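Local coordinates for enoyl-[acyl-carrier-protein] reductase [FMN] (PDB 5GVJ), which probably reduces enoyl-acyl-carrier-protein intermediates in bacterial fatty acid synthesis, using an FMN cofactor and NADH, at residues Gly172-Ala184 against Glu295-Lys307. The protein carries 1 engineered substitution. Numbering follows the deposited sequence.
Sequences GIADGRGMAAAFA and EDILKEFKETVEK
Phe301 plugs as a knob into a hole formed by Gly176, Met179, Ala180 and Phe183, where helix 290-309 packs on helix 176-185, which follows strand 167-170 of the TIM-barrel fold. Without a side chain at Gly176 the backbones come very close: its CA lies 3.3 Å from Ile297 O, a CA-H...O contact. The axes of segments 176-184 and 295-307 approach to 7.4 Å, crossing at -56°. A CB at Gly176 would clash with the backbone of Ile297 and Phe301. One face of the Phe301 ring carries Met179 CE, 3.6 Å from the ring centroid, a CH-pi contact; the opposite face has Val305 CG2. Met179 reaches this face because its chain leaves with CG anti to the backbone N (chi1 -180°) and then bends at chi3, while SD rests on Ile297 CG2. The far edge of Phe301 points at the face of Phe183 in a T-shaped pair. With an alanine in place of this phenylalanine, the hollow among Met179, Ala180 and Phe183 would probably be left as a gap and the Met179 methyl without its aromatic floor. Beside the knob, Ala180 CB meets Thr304 CG2 at 3.6 Å. At the helix start, Asp175 is the N-cap, its OD1 accepting from Gly178 N, while OD2 is hydrogen-bonded by Asn157 ND2 of the second subunit. Glu300 OE2 lies 3.7 Å from Asp175 OD1, and Arg161 NH2 of the second subunit salt-bridges both carboxylates, probably offsetting their like charges. Glu300 OE2 also takes the Arg177 N-H through its anti lone pair, 2.8 Å from Arg177 N and nearly straight at 167°.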
loop_
_atom_site.group_PDB
_atom_site.type_symbol
_atom_site.label_atom_id
_atom_site.label_comp_id
_atom_site.label_asym_id
_atom_site.label_seq_id
_atom_site.Cartn_x
_atom_site.Cartn_y
_atom_site.Cartn_z
ATOM N N GLY A 172 -6.545 3.460 -1.508
ATOM C CA GLY A 172 -5.607 3.462 -2.612
ATOM C C GLY A 172 -6.109 2.836 -3.893
ATOM O O GLY A 172 -5.333 2.698 -4.842
ATOM N N ILE A 173 -7.381 2.459 -3.968
ATOM C CA ILE A 173 -7.893 1.720 -5.109
ATOM C C ILE A 173 -8.773 2.652 -5.922
ATOM O O ILE A 173 -9.804 3.125 -5.431
ATOM C CB ILE A 173 -8.666 0.471 -4.670
ATOM C CG1 ILE A 173 -7.783 -0.379 -3.750
ATOM C CG2 ILE A 173 -9.075 -0.328 -5.895
ATOM C CD1 ILE A 173 -8.550 -1.317 -2.874
ATOM N N ALA A 174 -8.383 2.906 -7.167
ATOM C CA ALA A 174 -9.208 3.754 -8.018
ATOM C C ALA A 174 -9.295 3.256 -9.454
ATOM O O ALA A 174 -9.832 3.978 -10.305
ATOM C CB ALA A 174 -8.688 5.196 -8.009
ATOM N N ASP A 175 -8.798 2.058 -9.762
ATOM C CA ASP A 175 -8.789 1.586 -11.143
ATOM C C ASP A 175 -8.689 0.062 -11.165
ATOM O O ASP A 175 -8.569 -0.594 -10.123
ATOM C CB ASP A 175 -7.660 2.244 -11.947
ATOM C CG ASP A 175 -6.298 2.065 -11.302
ATOM O OD1 ASP A 175 -6.097 1.049 -10.595
ATOM O OD2 ASP A 175 -5.434 2.940 -11.509
ATOM N N GLY A 176 -8.725 -0.494 -12.382
ATOM C CA GLY A 176 -8.735 -1.939 -12.537
ATOM C C GLY A 176 -7.428 -2.591 -12.133
ATOM O O GLY A 176 -7.424 -3.721 -11.627
ATOM N N ARG A 177 -6.304 -1.905 -12.361
ATOM C CA ARG A 177 -5.019 -2.370 -11.830
ATOM C C ARG A 177 -5.096 -2.595 -10.331
ATOM O O ARG A 177 -4.650 -3.627 -9.818
ATOM C CB ARG A 177 -3.928 -1.342 -12.122
ATOM C CG ARG A 177 -3.205 -1.552 -13.399
ATOM C CD ARG A 177 -1.982 -0.676 -13.417
ATOM N NE ARG A 177 -1.628 -0.300 -14.778
ATOM C CZ ARG A 177 -0.468 0.248 -15.116
ATOM N NH1 ARG A 177 0.452 0.486 -14.188
ATOM N NH2 ARG A 177 -0.234 0.554 -16.383
ATOM N N GLY A 178 -5.630 -1.614 -9.607
ATOM C CA GLY A 178 -5.736 -1.745 -8.168
ATOM C C GLY A 178 -6.655 -2.879 -7.757
ATOM O O GLY A 178 -6.409 -3.558 -6.754
ATOM N N MET A 179 -7.723 -3.105 -8.526
ATOM C CA MET A 179 -8.603 -4.228 -8.236
ATOM C C MET A 179 -7.845 -5.540 -8.357
ATOM O O MET A 179 -7.963 -6.418 -7.496
ATOM C CB MET A 179 -9.817 -4.216 -9.167
ATOM C CG MET A 179 -10.777 -5.357 -8.906
ATOM S SD MET A 179 -12.335 -5.228 -9.844
ATOM C CE MET A 179 -12.644 -6.951 -10.186
ATOM N N ALA A 180 -7.042 -5.682 -9.416
ATOM C CA ALA A 180 -6.277 -6.913 -9.589
ATOM C C ALA A 180 -5.229 -7.059 -8.494
ATOM O O ALA A 180 -5.065 -8.144 -7.926
ATOM C CB ALA A 180 -5.628 -6.949 -10.974
ATOM N N ALA A 181 -4.531 -5.968 -8.171
ATOM C CA ALA A 181 -3.561 -5.990 -7.083
ATOM C C ALA A 181 -4.205 -6.387 -5.762
ATOM O O ALA A 181 -3.647 -7.196 -5.017
ATOM C CB ALA A 181 -2.906 -4.621 -6.953
ATOM N N ALA A 182 -5.378 -5.818 -5.446
ATOM C CA ALA A 182 -6.067 -6.180 -4.210
ATOM C C ALA A 182 -6.427 -7.657 -4.197
ATOM O O ALA A 182 -6.256 -8.340 -3.179
ATOM C CB ALA A 182 -7.324 -5.326 -4.032
ATOM N N PHE A 183 -6.926 -8.167 -5.320
ATOM C CA PHE A 183 -7.279 -9.581 -5.399
ATOM C C PHE A 183 -6.048 -10.464 -5.234
ATOM O O PHE A 183 -6.109 -11.531 -4.601
ATOM C CB PHE A 183 -7.982 -9.847 -6.734
ATOM C CG PHE A 183 -9.450 -9.483 -6.734
ATOM C CD1 PHE A 183 -9.907 -8.372 -6.042
ATOM C CD2 PHE A 183 -10.364 -10.257 -7.427
ATOM C CE1 PHE A 183 -11.258 -8.042 -6.033
ATOM C CE2 PHE A 183 -11.715 -9.926 -7.432
ATOM C CZ PHE A 183 -12.154 -8.819 -6.734
ATOM N N ALA A 184 -4.908 -10.026 -5.777
ATOM C CA ALA A 184 -3.665 -10.767 -5.591
ATOM C C ALA A 184 -3.283 -10.853 -4.119
ATOM O O ALA A 184 -2.782 -11.886 -3.661
ATOM C CB ALA A 184 -2.536 -10.116 -6.391
ATOM N N GLU A 295 -17.308 0.237 -15.767
ATOM C CA GLU A 295 -16.876 -0.384 -17.022
ATOM C C GLU A 295 -15.354 -0.376 -17.159
ATOM O O GLU A 295 -14.746 -1.376 -17.564
ATOM C CB GLU A 295 -17.493 0.337 -18.222
ATOM C CG GLU A 295 -18.970 0.080 -18.419
ATOM C CD GLU A 295 -19.610 1.106 -19.337
ATOM O OE1 GLU A 295 -18.884 1.716 -20.165
ATOM O OE2 GLU A 295 -20.843 1.311 -19.218
ATOM N N ASP A 296 -14.727 0.766 -16.878
ATOM C CA ASP A 296 -13.276 0.865 -17.041
ATOM C C ASP A 296 -12.540 -0.016 -16.031
ATOM O O ASP A 296 -11.490 -0.592 -16.355
ATOM C CB ASP A 296 -12.826 2.317 -16.893
ATOM C CG ASP A 296 -13.402 3.229 -17.964
ATOM O OD1 ASP A 296 -13.810 2.741 -19.048
ATOM O OD2 ASP A 296 -13.431 4.447 -17.708
ATOM N N ILE A 297 -13.052 -0.096 -14.794
ATOM C CA ILE A 297 -12.444 -0.977 -13.787
ATOM C C ILE A 297 -12.398 -2.407 -14.303
ATOM O O ILE A 297 -11.358 -3.076 -14.264
ATOM C CB ILE A 297 -13.217 -0.930 -12.455
ATOM C CG1 ILE A 297 -13.211 0.443 -11.783
ATOM C CG2 ILE A 297 -12.699 -2.010 -11.495
ATOM C CD1 ILE A 297 -12.003 1.223 -12.017
ATOM N N LEU A 298 -13.548 -2.906 -14.752
ATOM C CA LEU A 298 -13.658 -4.301 -15.158
ATOM C C LEU A 298 -12.770 -4.596 -16.357
ATOM O O LEU A 298 -12.128 -5.653 -16.426
ATOM C CB LEU A 298 -15.124 -4.624 -15.466
ATOM C CG LEU A 298 -16.031 -5.090 -14.317
ATOM C CD1 LEU A 298 -15.673 -4.468 -12.988
ATOM C CD2 LEU A 298 -17.507 -4.822 -14.630
ATOM N N LYS A 299 -12.718 -3.672 -17.313
ATOM C CA LYS A 299 -11.901 -3.883 -18.500
ATOM C C LYS A 299 -10.428 -3.948 -18.132
ATOM O O LYS A 299 -9.704 -4.846 -18.568
ATOM C CB LYS A 299 -12.154 -2.758 -19.511
ATOM C CG LYS A 299 -11.380 -2.894 -20.809
ATOM C CD LYS A 299 -11.880 -1.870 -21.837
ATOM C CE LYS A 299 -11.116 -1.948 -23.154
ATOM N NZ LYS A 299 -9.681 -1.568 -22.976
ATOM N N GLU A 300 -9.972 -3.001 -17.317
ATOM C CA GLU A 300 -8.569 -2.961 -16.943
ATOM C C GLU A 300 -8.207 -4.114 -16.016
ATOM O O GLU A 300 -7.090 -4.637 -16.095
ATOM C CB GLU A 300 -8.254 -1.615 -16.288
ATOM C CG GLU A 300 -6.789 -1.443 -15.900
ATOM C CD GLU A 300 -6.474 -0.027 -15.439
ATOM O OE1 GLU A 300 -6.253 0.845 -16.304
ATOM O OE2 GLU A 300 -6.457 0.214 -14.213
ATOM N N PHE A 301 -9.133 -4.527 -15.142
ATOM C CA PHE A 301 -8.889 -5.697 -14.302
ATOM C C PHE A 301 -8.574 -6.913 -15.165
ATOM O O PHE A 301 -7.573 -7.606 -14.947
ATOM C CB PHE A 301 -10.104 -5.962 -13.409
ATOM C CG PHE A 301 -10.057 -7.291 -12.700
ATOM C CD1 PHE A 301 -9.421 -7.417 -11.475
ATOM C CD2 PHE A 301 -10.641 -8.417 -13.265
ATOM C CE1 PHE A 301 -9.380 -8.646 -10.818
ATOM C CE2 PHE A 301 -10.597 -9.635 -12.622
ATOM C CZ PHE A 301 -9.958 -9.752 -11.402
ATOM N N LYS A 302 -9.395 -7.146 -16.193
ATOM C CA LYS A 302 -9.203 -8.294 -17.076
ATOM C C LYS A 302 -7.914 -8.173 -17.878
ATOM O O LYS A 302 -7.185 -9.159 -18.032
ATOM C CB LYS A 302 -10.411 -8.442 -18.004
ATOM C CG LYS A 302 -11.706 -8.759 -17.250
ATOM C CD LYS A 302 -12.963 -8.362 -18.038
ATOM C CE LYS A 302 -14.210 -8.481 -17.180
ATOM N NZ LYS A 302 -15.470 -8.203 -17.953
ATOM N N GLU A 303 -7.612 -6.974 -18.396
ATOM C CA GLU A 303 -6.346 -6.778 -19.105
ATOM C C GLU A 303 -5.154 -7.000 -18.185
ATOM O O GLU A 303 -4.111 -7.503 -18.617
ATOM C CB GLU A 303 -6.277 -5.369 -19.705
ATOM C CG GLU A 303 -7.395 -5.085 -20.694
ATOM C CD GLU A 303 -7.411 -3.650 -21.189
ATOM O OE1 GLU A 303 -7.945 -3.425 -22.293
ATOM O OE2 GLU A 303 -6.906 -2.754 -20.478
ATOM N N THR A 304 -5.271 -6.582 -16.922
ATOM C CA THR A 304 -4.183 -6.788 -15.976
ATOM C C THR A 304 -3.958 -8.273 -15.713
ATOM O O THR A 304 -2.810 -8.738 -15.690
ATOM C CB THR A 304 -4.469 -6.035 -14.674
ATOM O OG1 THR A 304 -4.621 -4.645 -14.969
ATOM C CG2 THR A 304 -3.304 -6.201 -13.675
ATOM N N VAL A 305 -5.042 -9.040 -15.533
ATOM C CA VAL A 305 -4.897 -10.472 -15.262
ATOM C C VAL A 305 -4.290 -11.188 -16.463
ATOM O O VAL A 305 -3.425 -12.065 -16.311
ATOM C CB VAL A 305 -6.253 -11.083 -14.859
ATOM C CG1 VAL A 305 -6.163 -12.600 -14.796
ATOM C CG2 VAL A 305 -6.692 -10.549 -13.516
ATOM N N GLU A 306 -4.738 -10.837 -17.675
ATOM C CA GLU A 306 -4.113 -11.375 -18.882
ATOM C C GLU A 306 -2.631 -11.042 -18.932
ATOM O O GLU A 306 -1.811 -11.883 -19.317
ATOM C CB GLU A 306 -4.818 -10.839 -20.128
ATOM C CG GLU A 306 -6.278 -11.223 -20.157
ATOM C CD GLU A 306 -7.015 -10.666 -21.347
ATOM O OE1 GLU A 306 -7.972 -11.332 -21.793
ATOM O OE2 GLU A 306 -6.647 -9.571 -21.828
ATOM N N LYS A 307 -2.267 -9.819 -18.542
ATOM C CA LYS A 307 -0.857 -9.438 -18.498
ATOM C C LYS A 307 -0.080 -10.320 -17.524
ATOM O O LYS A 307 0.995 -10.834 -17.856
ATOM C CB LYS A 307 -0.736 -7.961 -18.115
ATOM C CG LYS A 307 0.590 -7.292 -18.485
ATOM C CD LYS A 307 1.133 -6.437 -17.339
ATOM C CE LYS A 307 2.449 -5.766 -17.736
ATOM N NZ LYS A 307 3.616 -6.251 -16.911
#